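Local structure of CEL61B (Hypocrea jecorina, 2VTC) at residues G64-D69 with N194-V199; P166-P171 with G207-P212; G94-F99 with K160-I165; G111-Y116 with F176-L181. The protein depolymerizes cellulose and related polysaccharides as a copper-dependent lytic monooxygenase of family AA9, oxidising glycosidic bonds at C1 or C4. One frame throughout, in Å; residues are numbered along the deposited sequence.

Contact 1 (G64-D69 with N194-V199); sequences GFISPD and NYPQCV. With NI (nickel (II) ion), chain E.
Phe65 leans on Tyr195 in an offset edge-to-face stack, the phenyl edge turned to the tyrosine face with ring centroids 5.9 Å apart and planes at 61°. The CB of Phe65 also sits over that face, 3.8 Å from the Tyr195 ring centroid, as a CH-pi contact displaced toward the rim. The first torsion of Phe65 (chi1 56°) sets CG between its backbone N and carbonyl carbon, which carries the phenyl ring past the phenol end, CD2 lying 3.4 Å from Tyr195 OH. Trp106 meets the Tyr195 ring edge-to-face as well.

Ile66 and Asn194 form a hydrogen-bonded antiparallel pair, a single bridge between the loop 64-69 and strand 193-204. Ile66 N reaches Asn194 O at 2.8 Å, and Asn194 N returns to Ile66 O at 2.9 Å; both donors lie in the carbonyl plane of their acceptors. The apolar share is small: Ile66 CG1 meets Pro196 CD at 4.2 Å, the two side chains crossing at about a right angle.

At the phenol end, Tyr195 OH binds the nickel ion at 2.5 Å, together with His20 and His108; the same three residues hold the catalytic copper of this enzyme. Water 1 is a further ligand at 2.1 Å from nickel. Farther along the strand, Cys198 is tied to Cys78 by a disulfide. The single bridge and the Phe65-Tyr195 stack thus join loop 64-69 to strand 193-204 beside the metal, and the phenol, packed by Phe65 on one face, is likely to be restricted in its rotation while its oxygen is bound to the ion.

Contact 2 (P166-P171 with G207-P212); sequences PSSLRP and GTKALP
Arg170 and Lys209 join two loops of the AA9 beta-sandwich, one leading into strand 172-182, the other following strand 193-204, through a single backbone bridge rather than a regular ladder. Lys209 N donates to Ser168 O at 2.8 Å, nearly along the C=O axis, and Arg170 N donates to Lys209 O at 3.0 Å, tilted 29° from the carbonyl plane. Past Lys209 O, which CB and CG of Arg170 touch, the Arg170 side chain, extended from CG to NE, runs across Ala210, whose CB lies over the centre of one guanidinium face, 3.6 Å from CZ of Arg170. A lysine in its place would probably leave the Ala210 methyl without its flat cover and water 4 without the NE partner. Leu169 CD1 meets Leu211 CD1 at 3.7 Å, where both leucines touch Tyr174.

Farther out, a type I turn from Pro166 to Leu169 presents Ser168 O to the second loop. Gly207 fits close against that turn, where a CB would clash with Leu169 O. Trp247 touches Ser168 and Leu211. Two waters complete the joint: water 4 accepts from Arg170 NE and Leu211 N, while water 3 accepts from Gly207 N and donates to Leu169 O at 2.7 Å.

Contact 3 (G94-F99 with K160-I165); sequences GSNIVF and KWTVKI
Ile97 and Ile165 meet on the buried side of the paired strands, Ile97 CD1 lying 3.7 Å from Ile165 CG1 with the side chains crossing at about a right angle. Next to them Val163 CG2 approaches the edge of the Phe99 ring, in its plane and 3.8 Å from CE2 of Phe99; one face of that ring carries CG2 of Ile97 itself. Ile97 keeps CG2 opposite its backbone N and beside its carbonyl carbon, which brings this methyl over the ring. With an alanine here, Ile165 and the Phe99 face would probably lose the branches that pack on them, as would Phe26 and Ile201 beyond.

The backbones form an antiparallel ladder, with hydrogen-bonded pairs Ile97-Val163 and Phe99-Trp161; Val163 N to Ile97 O, at 2.8 Å, is nearly straight (171°). This joins strand 160-164, an outermost strand of the four-stranded sheet of the AA9 beta-sandwich, to strand 96-102, whose buried side faces strand 193-204.

The other side, with Asn96, Val98, Thr162 and Lys164, is looser and nearer solvent. Val98 CG2 meets Thr162 OG1 at 3.6 Å, and Val98 CG1 lies against Lys160 CB. Lys164 has CG anti to its backbone N (chi1 -167°), runs extended past Asn96 ND2 and bends at its end, where NZ donates to Gly94 O at 2.7 Å.

Contact 4 (G111-Y116 with F176-L181); sequences GPIVTY and FRHELL
The imidazole of His178 meets Thr115 at its edge: ND1 donates to Thr115 OG1 at 3.0 Å, the hydroxyl 4° out of the ring plane. Phe99 stacks on this imidazole, and NE2 of His178 is hydrogen-bonded to Trp101, so both ring nitrogens have partners, which probably fix its rotation; Thr115 OG1 is held by Gln138. With CG anti to the backbone N (chi1 177°), the ring reaches Thr115 and Ile113, CE1 coming 3.7 Å from Ile113 CG2.

On the opposite face of the sheet the Arg177 guanidinium turns its edge to Tyr116 CE2, 3.4 Å from NH1 of Arg177, with ring and guanidinium planes 67° apart. Arg177 grips Glu179 end-on: NH1 binds OE1 of Glu179 at 2.8 Å and NH2 binds OE2, both from above the carboxylate plane. Tyr221 adds a hydrogen bond to Glu179 OE1, and Arg177 NE and NH2 also bond to Val77 O and Ile76 O. Buried charges are thereby paired, which would probably stabilise both ionised forms.

Apolar side chains pack on both faces: Ile113 CG1 lies alongside Leu180 CD2 at 3.8 Å on the His178 side, and Val114 CG2 touches Leu181 CD1 at 3.7 Å on Arg177's. Backbone bonds such as Glu179 N to Val114 O, 2.8 Å, run the length of an antiparallel pair, strands 113-119 and 172-182, in the larger sheet of the beta-sandwich that forms the core of AA9 monooxygenases.

Overall arrangement
From the N terminus, contact 1 opens first, at 64-69, and closes only at 194-199 on strand 193-204, so contacts 3 and 4 both lie within its span. Contact 3 opens at 94-99 and closes at 160-165; contact 4 opens between them at 111-116 and closes at 176-181, so these two cross. Contact 2 starts at 166-171, after contact 3 has closed, and ends at 207-212, crossing contacts 4 and 1. Contact 3 lies in the smaller sheet and packs on contact 4 in the larger one, where strands 172-182 and 193-204 link contacts 4 and 1. Contact 2 joins loops about 27 Å from contact 1, centre to centre.

Contact 1 (G64-D69 with N194-V199)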
loop_
_atom_site.group_PDB
_atom_site.type_symbol
_atom_site.label_atom_id
_atom_site.label_comp_id
_atom_site.label_asym_id
_atom_site.label_seq_id
_atom_site.Cartn_x
_atom_site.Cartn_y
_atom_site.Cartn_z
ATOM N N GLY A 64 6.083 -9.317 7.595
ATOM C CA GLY A 64 7.158 -9.320 6.582
ATOM C C GLY A 64 6.749 -8.780 5.223
ATOM O O GLY A 64 5.843 -7.953 5.133
ATOM N N PHE A 65 7.436 -9.254 4.185
ATOM C CA PHE A 65 7.415 -8.617 2.864
ATOM C C PHE A 65 7.230 -9.599 1.700
ATOM O O PHE A 65 7.328 -10.834 1.873
ATOM C CB PHE A 65 8.714 -7.787 2.676
ATOM C CG PHE A 65 9.981 -8.599 2.851
ATOM C CD1 PHE A 65 10.532 -9.292 1.784
ATOM C CD2 PHE A 65 10.596 -8.675 4.097
ATOM C CE1 PHE A 65 11.688 -10.073 1.942
ATOM C CE2 PHE A 65 11.756 -9.438 4.259
ATOM C CZ PHE A 65 12.289 -10.119 3.194
ATOM N N ILE A 66 6.939 -9.048 0.516
ATOM C CA ILE A 66 6.864 -9.772 -0.751
ATOM C C ILE A 66 8.131 -9.413 -1.514
ATOM O O ILE A 66 8.515 -8.236 -1.507
ATOM C CB ILE A 66 5.577 -9.336 -1.565
ATOM C CG1 ILE A 66 4.317 -9.494 -0.695
ATOM C CG2 ILE A 66 5.452 -10.058 -2.892
ATOM C CD1 ILE A 66 4.110 -10.890 -0.134
ATOM N N SER A 67 8.780 -10.407 -2.123
ATOM C CA SER A 67 10.095 -10.224 -2.778
ATOM C C SER A 67 9.954 -10.127 -4.303
ATOM O O SER A 67 8.912 -10.488 -4.861
ATOM C CB SER A 67 11.079 -11.354 -2.382
ATOM O OG SER A 67 11.231 -11.399 -0.972
ATOM N N PRO A 68 10.964 -9.575 -5.001
ATOM C CA PRO A 68 10.915 -9.493 -6.457
ATOM C C PRO A 68 10.598 -10.807 -7.189
ATOM O O PRO A 68 9.965 -10.777 -8.256
ATOM C CB PRO A 68 12.298 -8.918 -6.833
ATOM C CG PRO A 68 12.655 -8.113 -5.651
ATOM C CD PRO A 68 12.160 -8.895 -4.453
ATOM N N ASP A 69 11.012 -11.945 -6.617
ATOM C CA ASP A 69 10.685 -13.244 -7.214
ATOM C C ASP A 69 9.191 -13.582 -7.075
ATOM O O ASP A 69 8.738 -14.626 -7.571
ATOM C CB ASP A 69 11.583 -14.388 -6.676
ATOM C CG ASP A 69 11.520 -14.564 -5.157
ATOM O OD1 ASP A 69 10.699 -13.944 -4.457
ATOM O OD2 ASP A 69 12.330 -15.385 -4.625
ATOM N N ASN A 194 9.051 -5.515 -0.509
ATOM C CA ASN A 194 7.779 -4.791 -0.709
ATOM C C ASN A 194 6.794 -5.062 0.429
ATOM O O ASN A 194 6.566 -6.241 0.784
ATOM C CB ASN A 194 7.098 -5.179 -2.045
ATOM C CG ASN A 194 7.811 -4.645 -3.283
ATOM O OD1 ASN A 194 7.170 -4.067 -4.194
ATOM N ND2 ASN A 194 9.095 -4.900 -3.387
ATOM N N TYR A 195 6.180 -4.008 0.956
ATOM C CA TYR A 195 5.186 -4.133 2.031
ATOM C C TYR A 195 3.845 -3.515 1.594
ATOM O O TYR A 195 3.503 -2.437 2.053
ATOM C CB TYR A 195 5.654 -3.454 3.343
ATOM C CG TYR A 195 6.951 -4.004 3.930
ATOM C CD1 TYR A 195 6.925 -4.901 5.007
ATOM C CD2 TYR A 195 8.204 -3.632 3.398
ATOM C CE1 TYR A 195 8.128 -5.437 5.543
ATOM C CE2 TYR A 195 9.414 -4.154 3.932
ATOM C CZ TYR A 195 9.358 -5.044 5.002
ATOM O OH TYR A 195 10.551 -5.544 5.522
ATOM N N PRO A 196 3.085 -4.219 0.716
ATOM C CA PRO A 196 1.775 -3.683 0.300
ATOM C C PRO A 196 0.674 -3.959 1.329
ATOM O O PRO A 196 0.647 -5.029 1.953
ATOM C CB PRO A 196 1.482 -4.428 -1.005
ATOM C CG PRO A 196 2.145 -5.757 -0.847
ATOM C CD PRO A 196 3.422 -5.455 -0.011
ATOM N N GLN A 197 -0.203 -2.983 1.502
ATOM C CA GLN A 197 -1.326 -3.110 2.415
ATOM C C GLN A 197 -2.575 -2.543 1.747
ATOM O O GLN A 197 -2.570 -1.388 1.298
ATOM C CB GLN A 197 -1.037 -2.326 3.699
ATOM C CG GLN A 197 0.124 -2.966 4.496
ATOM C CD GLN A 197 -0.317 -4.199 5.259
ATOM O OE1 GLN A 197 -0.182 -5.334 4.788
ATOM N NE2 GLN A 197 -0.842 -3.983 6.438
ATOM N N CYS A 198 -3.633 -3.360 1.692
ATOM C CA CYS A 198 -4.880 -2.920 1.062
ATOM C C CYS A 198 -5.993 -2.604 2.062
ATOM O O CYS A 198 -6.161 -3.298 3.081
ATOM C CB CYS A 198 -5.339 -3.995 0.071
ATOM S SG CYS A 198 -4.277 -4.200 -1.332
ATOM N N VAL A 199 -6.762 -1.560 1.749
ATOM C CA VAL A 199 -7.939 -1.154 2.554
ATOM C C VAL A 199 -9.135 -0.845 1.624
ATOM O O VAL A 199 -8.959 -0.230 0.577
ATOM C CB VAL A 199 -7.654 0.055 3.487
ATOM C CG1 VAL A 199 -6.486 -0.253 4.447
ATOM C CG2 VAL A 199 -7.350 1.313 2.673
HETATM NI NI NI E . 11.230 -5.351 7.926
HETATM O O HOH W 1 12.284 -5.725 9.761
HETATM O O HOH W 2 11.858 -6.058 7.169
#

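Contact 2 (P166-P171 with G207-P212)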
loop_
_atom_site.group_PDB
_atom_site.type_symbol
_atom_site.label_atom_id
_atom_site.label_comp_id
_atom_site.label_asym_id
_atom_site.label_seq_id
_atom_site.Cartn_x
_atom_site.Cartn_y
_atom_site.Cartn_z
ATOM N N PRO A 166 -7.739 11.811 -4.799
ATOM C CA PRO A 166 -7.910 12.839 -5.832
ATOM C C PRO A 166 -9.327 13.430 -5.826
ATOM O O PRO A 166 -10.321 12.683 -5.704
ATOM C CB PRO A 166 -7.652 12.072 -7.132
ATOM C CG PRO A 166 -6.670 11.016 -6.719
ATOM C CD PRO A 166 -7.139 10.581 -5.357
ATOM N N SER A 167 -9.404 14.757 -5.908
ATOM C CA SER A 167 -10.676 15.493 -5.783
ATOM C C SER A 167 -11.661 15.179 -6.904
ATOM O O SER A 167 -12.880 15.287 -6.732
ATOM C CB SER A 167 -10.404 16.995 -5.758
ATOM O OG SER A 167 -9.745 17.331 -4.558
ATOM N N SER A 168 -11.109 14.784 -8.045
ATOM C CA SER A 168 -11.881 14.510 -9.257
ATOM C C SER A 168 -12.425 13.083 -9.336
ATOM O O SER A 168 -13.189 12.755 -10.248
ATOM C CB SER A 168 -11.013 14.783 -10.480
ATOM O OG SER A 168 -9.851 13.969 -10.469
ATOM N N LEU A 169 -12.035 12.230 -8.393
ATOM C CA LEU A 169 -12.403 10.810 -8.483
ATOM C C LEU A 169 -13.896 10.610 -8.239
ATOM O O LEU A 169 -14.408 11.025 -7.206
ATOM C CB LEU A 169 -11.585 9.972 -7.501
ATOM C CG LEU A 169 -11.789 8.462 -7.615
ATOM C CD1 LEU A 169 -11.434 7.894 -9.034
ATOM C CD2 LEU A 169 -11.004 7.762 -6.495
ATOM N N ARG A 170 -14.568 9.965 -9.193
ATOM C CA ARG A 170 -16.013 9.784 -9.148
ATOM C C ARG A 170 -16.391 8.793 -8.043
ATOM O O ARG A 170 -15.582 7.915 -7.699
ATOM C CB ARG A 170 -16.546 9.332 -10.518
ATOM C CG ARG A 170 -16.249 7.891 -10.888
ATOM C CD ARG A 170 -16.832 7.523 -12.227
ATOM N NE ARG A 170 -16.418 6.172 -12.602
ATOM C CZ ARG A 170 -16.899 5.480 -13.636
ATOM N NH1 ARG A 170 -17.831 6.003 -14.424
ATOM N NH2 ARG A 170 -16.443 4.261 -13.880
ATOM N N PRO A 171 -17.596 8.933 -7.467
ATOM C CA PRO A 171 -18.057 7.946 -6.478
ATOM C C PRO A 171 -17.997 6.492 -6.968
ATOM O O PRO A 171 -18.182 6.207 -8.164
ATOM C CB PRO A 171 -19.514 8.371 -6.204
ATOM C CG PRO A 171 -19.556 9.792 -6.557
ATOM C CD PRO A 171 -18.604 9.996 -7.690
ATOM N N GLY A 207 -16.633 14.449 -7.301
ATOM C CA GLY A 207 -15.731 14.123 -8.397
ATOM C C GLY A 207 -16.511 13.525 -9.551
ATOM O O GLY A 207 -17.531 12.847 -9.337
ATOM N N THR A 208 -16.045 13.776 -10.774
ATOM C CA THR A 208 -16.739 13.277 -11.963
ATOM C C THR A 208 -15.896 12.369 -12.876
ATOM O O THR A 208 -16.413 11.817 -13.855
ATOM C CB THR A 208 -17.335 14.443 -12.809
ATOM O OG1 THR A 208 -16.282 15.148 -13.476
ATOM C CG2 THR A 208 -18.119 15.417 -11.931
ATOM N N LYS A 209 -14.607 12.217 -12.578
ATOM C CA LYS A 209 -13.703 11.467 -13.479
ATOM C C LYS A 209 -13.604 9.978 -13.146
ATOM O O LYS A 209 -13.442 9.603 -11.982
ATOM C CB LYS A 209 -12.298 12.073 -13.503
ATOM C CG LYS A 209 -12.209 13.393 -14.243
ATOM C CD LYS A 209 -10.775 13.685 -14.677
ATOM C CE LYS A 209 -10.665 15.020 -15.414
ATOM N NZ LYS A 209 -11.061 16.196 -14.560
ATOM N N ALA A 210 -13.707 9.145 -14.180
ATOM C CA ALA A 210 -13.500 7.709 -14.037
ATOM C C ALA A 210 -12.010 7.412 -13.884
ATOM O O ALA A 210 -11.155 8.104 -14.452
ATOM C CB ALA A 210 -14.052 6.959 -15.248
ATOM N N LEU A 211 -11.697 6.359 -13.136
ATOM C CA LEU A 211 -10.323 5.868 -13.064
ATOM C C LEU A 211 -9.930 5.307 -14.440
ATOM O O LEU A 211 -10.733 4.599 -15.068
ATOM C CB LEU A 211 -10.255 4.779 -11.989
ATOM C CG LEU A 211 -9.092 4.607 -11.015
ATOM C CD1 LEU A 211 -8.660 5.904 -10.347
ATOM C CD2 LEU A 211 -9.450 3.533 -9.991
ATOM N N PRO A 212 -8.705 5.612 -14.933
ATOM C CA PRO A 212 -8.325 5.011 -16.217
ATOM C C PRO A 212 -7.941 3.533 -16.089
ATOM O O PRO A 212 -8.038 2.966 -15.003
ATOM C CB PRO A 212 -7.118 5.837 -16.650
ATOM C CG PRO A 212 -6.490 6.217 -15.346
ATOM C CD PRO A 212 -7.641 6.480 -14.398
HETATM O O HOH W 3 -16.560 12.024 -5.922
HETATM O O HOH W 4 -13.784 5.184 -11.355
#

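Contact 3 (G94-F99 with K160-I165)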
loop_
_atom_site.group_PDB
_atom_site.type_symbol
_atom_site.label_atom_id
_atom_site.label_comp_id
_atom_site.label_asym_id
_atom_site.label_seq_id
_atom_site.Cartn_x
_atom_site.Cartn_y
_atom_site.Cartn_z
ATOM N N GLY A 94 -11.150 13.949 -2.356
ATOM C CA GLY A 94 -10.380 15.065 -1.810
ATOM C C GLY A 94 -10.000 14.884 -0.353
ATOM O O GLY A 94 -9.207 15.667 0.182
ATOM N N SER A 95 -10.551 13.857 0.303
ATOM C CA SER A 95 -10.189 13.558 1.686
ATOM C C SER A 95 -8.739 13.075 1.811
ATOM O O SER A 95 -8.166 12.525 0.862
ATOM C CB SER A 95 -11.124 12.498 2.286
ATOM O OG SER A 95 -12.464 12.965 2.323
ATOM N N ASN A 96 -8.152 13.294 2.986
ATOM C CA ASN A 96 -6.849 12.742 3.300
ATOM C C ASN A 96 -6.991 11.476 4.125
ATOM O O ASN A 96 -7.720 11.440 5.128
ATOM C CB ASN A 96 -5.965 13.762 4.040
ATOM C CG ASN A 96 -5.568 14.949 3.163
ATOM O OD1 ASN A 96 -5.804 16.109 3.524
ATOM N ND2 ASN A 96 -4.970 14.674 2.020
ATOM N N ILE A 97 -6.311 10.428 3.672
ATOM C CA ILE A 97 -6.157 9.217 4.450
ATOM C C ILE A 97 -4.818 9.339 5.151
ATOM O O ILE A 97 -3.845 9.809 4.552
ATOM C CB ILE A 97 -6.103 7.944 3.546
ATOM C CG1 ILE A 97 -7.285 7.913 2.567
ATOM C CG2 ILE A 97 -6.000 6.670 4.414
ATOM C CD1 ILE A 97 -7.033 7.038 1.341
ATOM N N VAL A 98 -4.771 8.909 6.407
ATOM C CA VAL A 98 -3.503 8.799 7.117
ATOM C C VAL A 98 -3.331 7.366 7.560
ATOM O O VAL A 98 -4.040 6.887 8.451
ATOM C CB VAL A 98 -3.390 9.785 8.334
ATOM C CG1 VAL A 98 -2.002 9.693 8.939
ATOM C CG2 VAL A 98 -3.690 11.222 7.916
ATOM N N PHE A 99 -2.411 6.668 6.899
ATOM C CA PHE A 99 -2.144 5.272 7.216
ATOM C C PHE A 99 -1.236 5.237 8.439
ATOM O O PHE A 99 -0.202 5.908 8.463
ATOM C CB PHE A 99 -1.473 4.549 6.036
ATOM C CG PHE A 99 -2.336 4.445 4.806
ATOM C CD1 PHE A 99 -3.238 3.389 4.676
ATOM C CD2 PHE A 99 -2.228 5.373 3.770
ATOM C CE1 PHE A 99 -4.039 3.261 3.524
ATOM C CE2 PHE A 99 -3.028 5.271 2.612
ATOM C CZ PHE A 99 -3.934 4.198 2.502
ATOM N N LYS A 160 3.173 7.461 10.516
ATOM C CA LYS A 160 1.991 7.925 9.774
ATOM C C LYS A 160 2.365 8.405 8.374
ATOM O O LYS A 160 3.372 9.086 8.204
ATOM C CB LYS A 160 1.298 9.074 10.512
ATOM C CG LYS A 160 0.559 8.659 11.776
ATOM C CD LYS A 160 0.291 9.859 12.667
ATOM C CE LYS A 160 -0.109 9.444 14.077
ATOM N NZ LYS A 160 0.953 8.676 14.818
ATOM N N TRP A 161 1.548 8.062 7.373
ATOM C CA TRP A 161 1.718 8.599 6.021
ATOM C C TRP A 161 0.393 9.124 5.464
ATOM O O TRP A 161 -0.616 8.408 5.475
ATOM C CB TRP A 161 2.311 7.555 5.054
ATOM C CG TRP A 161 2.932 8.230 3.876
ATOM C CD1 TRP A 161 2.408 8.362 2.614
ATOM C CD2 TRP A 161 4.190 8.916 3.862
ATOM N NE1 TRP A 161 3.274 9.091 1.820
ATOM C CE2 TRP A 161 4.372 9.444 2.568
ATOM C CE3 TRP A 161 5.181 9.144 4.840
ATOM C CZ2 TRP A 161 5.507 10.184 2.211
ATOM C CZ3 TRP A 161 6.306 9.873 4.484
ATOM C CH2 TRP A 161 6.461 10.381 3.178
ATOM N N THR A 162 0.411 10.358 4.974
ATOM C CA THR A 162 -0.791 11.026 4.446
ATOM C C THR A 162 -0.884 10.840 2.937
ATOM O O THR A 162 0.084 11.095 2.204
ATOM C CB THR A 162 -0.797 12.543 4.781
ATOM O OG1 THR A 162 -0.923 12.716 6.198
ATOM C CG2 THR A 162 -1.961 13.269 4.085
ATOM N N VAL A 163 -2.058 10.392 2.487
ATOM C CA VAL A 163 -2.358 10.236 1.069
ATOM C C VAL A 163 -3.694 10.914 0.768
ATOM O O VAL A 163 -4.700 10.576 1.379
ATOM C CB VAL A 163 -2.438 8.726 0.657
ATOM C CG1 VAL A 163 -2.784 8.581 -0.806
ATOM C CG2 VAL A 163 -1.101 8.037 0.922
ATOM N N LYS A 164 -3.685 11.848 -0.172
ATOM C CA LYS A 164 -4.901 12.511 -0.654
ATOM C C LYS A 164 -5.658 11.684 -1.702
ATOM O O LYS A 164 -5.063 11.247 -2.701
ATOM C CB LYS A 164 -4.567 13.888 -1.242
ATOM C CG LYS A 164 -5.804 14.766 -1.480
ATOM C CD LYS A 164 -5.438 16.114 -2.100
ATOM C CE LYS A 164 -6.669 16.988 -2.284
ATOM N NZ LYS A 164 -7.379 17.279 -0.990
ATOM N N ILE A 165 -6.957 11.469 -1.461
ATOM C CA ILE A 165 -7.855 10.907 -2.485
ATOM C C ILE A 165 -8.108 12.024 -3.514
ATOM O O ILE A 165 -8.611 13.079 -3.139
ATOM C CB ILE A 165 -9.191 10.417 -1.858
ATOM C CG1 ILE A 165 -8.932 9.348 -0.799
ATOM C CG2 ILE A 165 -10.134 9.870 -2.944
ATOM C CD1 ILE A 165 -10.182 8.957 -0.006
#

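Contact 4 (G111-Y116 with F176-L181)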
loop_
_atom_site.group_PDB
_atom_site.type_symbol
_atom_site.label_atom_id
_atom_site.label_comp_id
_atom_site.label_asym_id
_atom_site.label_seq_id
_atom_site.Cartn_x
_atom_site.Cartn_y
_atom_site.Cartn_z
ATOM N N GLY A 111 14.217 3.913 1.273
ATOM C CA GLY A 111 13.264 3.503 0.249
ATOM C C GLY A 111 12.077 4.419 0.041
ATOM O O GLY A 111 11.705 5.212 0.932
ATOM N N PRO A 112 11.433 4.272 -1.140
ATOM C CA PRO A 112 10.269 5.088 -1.489
ATOM C C PRO A 112 8.947 4.560 -0.910
ATOM O O PRO A 112 8.876 3.441 -0.399
ATOM C CB PRO A 112 10.227 4.983 -3.010
ATOM C CG PRO A 112 10.701 3.558 -3.283
ATOM C CD PRO A 112 11.796 3.343 -2.222
ATOM N N ILE A 113 7.924 5.389 -1.036
ATOM C CA ILE A 113 6.562 5.066 -0.594
ATOM C C ILE A 113 5.615 5.390 -1.740
ATOM O O ILE A 113 5.688 6.484 -2.309
ATOM C CB ILE A 113 6.172 5.905 0.661
ATOM C CG1 ILE A 113 7.163 5.631 1.811
ATOM C CG2 ILE A 113 4.722 5.623 1.068
ATOM C CD1 ILE A 113 6.817 6.317 3.112
ATOM N N VAL A 114 4.757 4.420 -2.102
ATOM C CA VAL A 114 3.799 4.621 -3.203
ATOM C C VAL A 114 2.407 4.127 -2.761
ATOM O O VAL A 114 2.299 3.206 -1.937
ATOM C CB VAL A 114 4.239 3.864 -4.497
ATOM C CG1 VAL A 114 5.562 4.420 -5.072
ATOM C CG2 VAL A 114 4.374 2.348 -4.233
ATOM N N THR A 115 1.361 4.763 -3.303
ATOM C CA THR A 115 -0.027 4.347 -3.044
ATOM C C THR A 115 -0.811 4.296 -4.355
ATOM O O THR A 115 -0.680 5.176 -5.214
ATOM C CB THR A 115 -0.738 5.291 -2.049
ATOM O OG1 THR A 115 0.118 5.479 -0.912
ATOM C CG2 THR A 115 -2.056 4.707 -1.543
ATOM N N TYR A 116 -1.625 3.248 -4.481
ATOM C CA TYR A 116 -2.434 3.033 -5.695
ATOM C C TYR A 116 -3.907 2.926 -5.301
ATOM O O TYR A 116 -4.241 2.656 -4.124
ATOM C CB TYR A 116 -2.028 1.722 -6.389
ATOM C CG TYR A 116 -0.574 1.619 -6.825
ATOM C CD1 TYR A 116 -0.184 1.928 -8.126
ATOM C CD2 TYR A 116 0.413 1.178 -5.922
ATOM C CE1 TYR A 116 1.160 1.845 -8.527
ATOM C CE2 TYR A 116 1.746 1.087 -6.307
ATOM C CZ TYR A 116 2.112 1.406 -7.609
ATOM O OH TYR A 116 3.436 1.289 -8.002
ATOM N N PHE A 176 -7.635 0.775 -1.837
ATOM C CA PHE A 176 -6.384 1.555 -1.815
ATOM C C PHE A 176 -5.234 0.641 -1.396
ATOM O O PHE A 176 -5.352 -0.081 -0.402
ATOM C CB PHE A 176 -6.511 2.738 -0.860
ATOM C CG PHE A 176 -7.381 3.817 -1.385
ATOM C CD1 PHE A 176 -6.840 4.938 -2.000
ATOM C CD2 PHE A 176 -8.764 3.671 -1.343
ATOM C CE1 PHE A 176 -7.660 5.944 -2.514
ATOM C CE2 PHE A 176 -9.606 4.655 -1.883
ATOM C CZ PHE A 176 -9.056 5.805 -2.465
ATOM N N ARG A 177 -4.155 0.638 -2.183
ATOM C CA ARG A 177 -3.007 -0.236 -1.950
ATOM C C ARG A 177 -1.815 0.655 -1.624
ATOM O O ARG A 177 -1.278 1.309 -2.515
ATOM C CB ARG A 177 -2.748 -1.106 -3.189
ATOM C CG ARG A 177 -1.553 -2.055 -3.157
ATOM C CD ARG A 177 -1.382 -2.676 -4.539
ATOM N NE ARG A 177 -0.266 -3.622 -4.518
ATOM C CZ ARG A 177 1.020 -3.247 -4.602
ATOM N NH1 ARG A 177 1.351 -1.943 -4.757
ATOM N NH2 ARG A 177 1.970 -4.190 -4.528
ATOM N N HIS A 178 -1.464 0.675 -0.330
ATOM C CA HIS A 178 -0.424 1.549 0.227
ATOM C C HIS A 178 0.838 0.701 0.445
ATOM O O HIS A 178 0.752 -0.367 1.081
ATOM C CB HIS A 178 -0.941 2.128 1.548
ATOM C CG HIS A 178 0.053 2.990 2.273
ATOM N ND1 HIS A 178 0.617 4.121 1.714
ATOM C CD2 HIS A 178 0.557 2.896 3.528
ATOM C CE1 HIS A 178 1.446 4.673 2.592
ATOM N NE2 HIS A 178 1.428 3.949 3.695
ATOM N N GLU A 179 2.001 1.143 -0.073
ATOM C CA GLU A 179 3.148 0.237 -0.137
ATOM C C GLU A 179 4.489 0.891 0.176
ATOM O O GLU A 179 4.820 1.911 -0.402
ATOM C CB GLU A 179 3.216 -0.395 -1.518
ATOM C CG GLU A 179 4.326 -1.445 -1.708
ATOM C CD GLU A 179 4.280 -2.024 -3.103
ATOM O OE1 GLU A 179 3.968 -1.263 -4.070
ATOM O OE2 GLU A 179 4.545 -3.256 -3.265
ATOM N N LEU A 180 5.256 0.258 1.060
ATOM C CA LEU A 180 6.622 0.698 1.359
ATOM C C LEU A 180 7.563 -0.239 0.641
ATOM O O LEU A 180 7.423 -1.469 0.722
ATOM C CB LEU A 180 6.901 0.651 2.872
ATOM C CG LEU A 180 5.848 1.263 3.796
ATOM C CD1 LEU A 180 6.238 1.140 5.275
ATOM C CD2 LEU A 180 5.538 2.678 3.475
ATOM N N LEU A 181 8.534 0.326 -0.076
ATOM C CA LEU A 181 9.528 -0.515 -0.744
ATOM C C LEU A 181 10.859 -0.300 -0.018
ATOM O O LEU A 181 11.608 0.628 -0.365
ATOM C CB LEU A 181 9.680 -0.161 -2.216
ATOM C CG LEU A 181 8.462 -0.507 -3.111
ATOM C CD1 LEU A 181 7.447 0.624 -3.013
ATOM C CD2 LEU A 181 8.919 -0.697 -4.532
#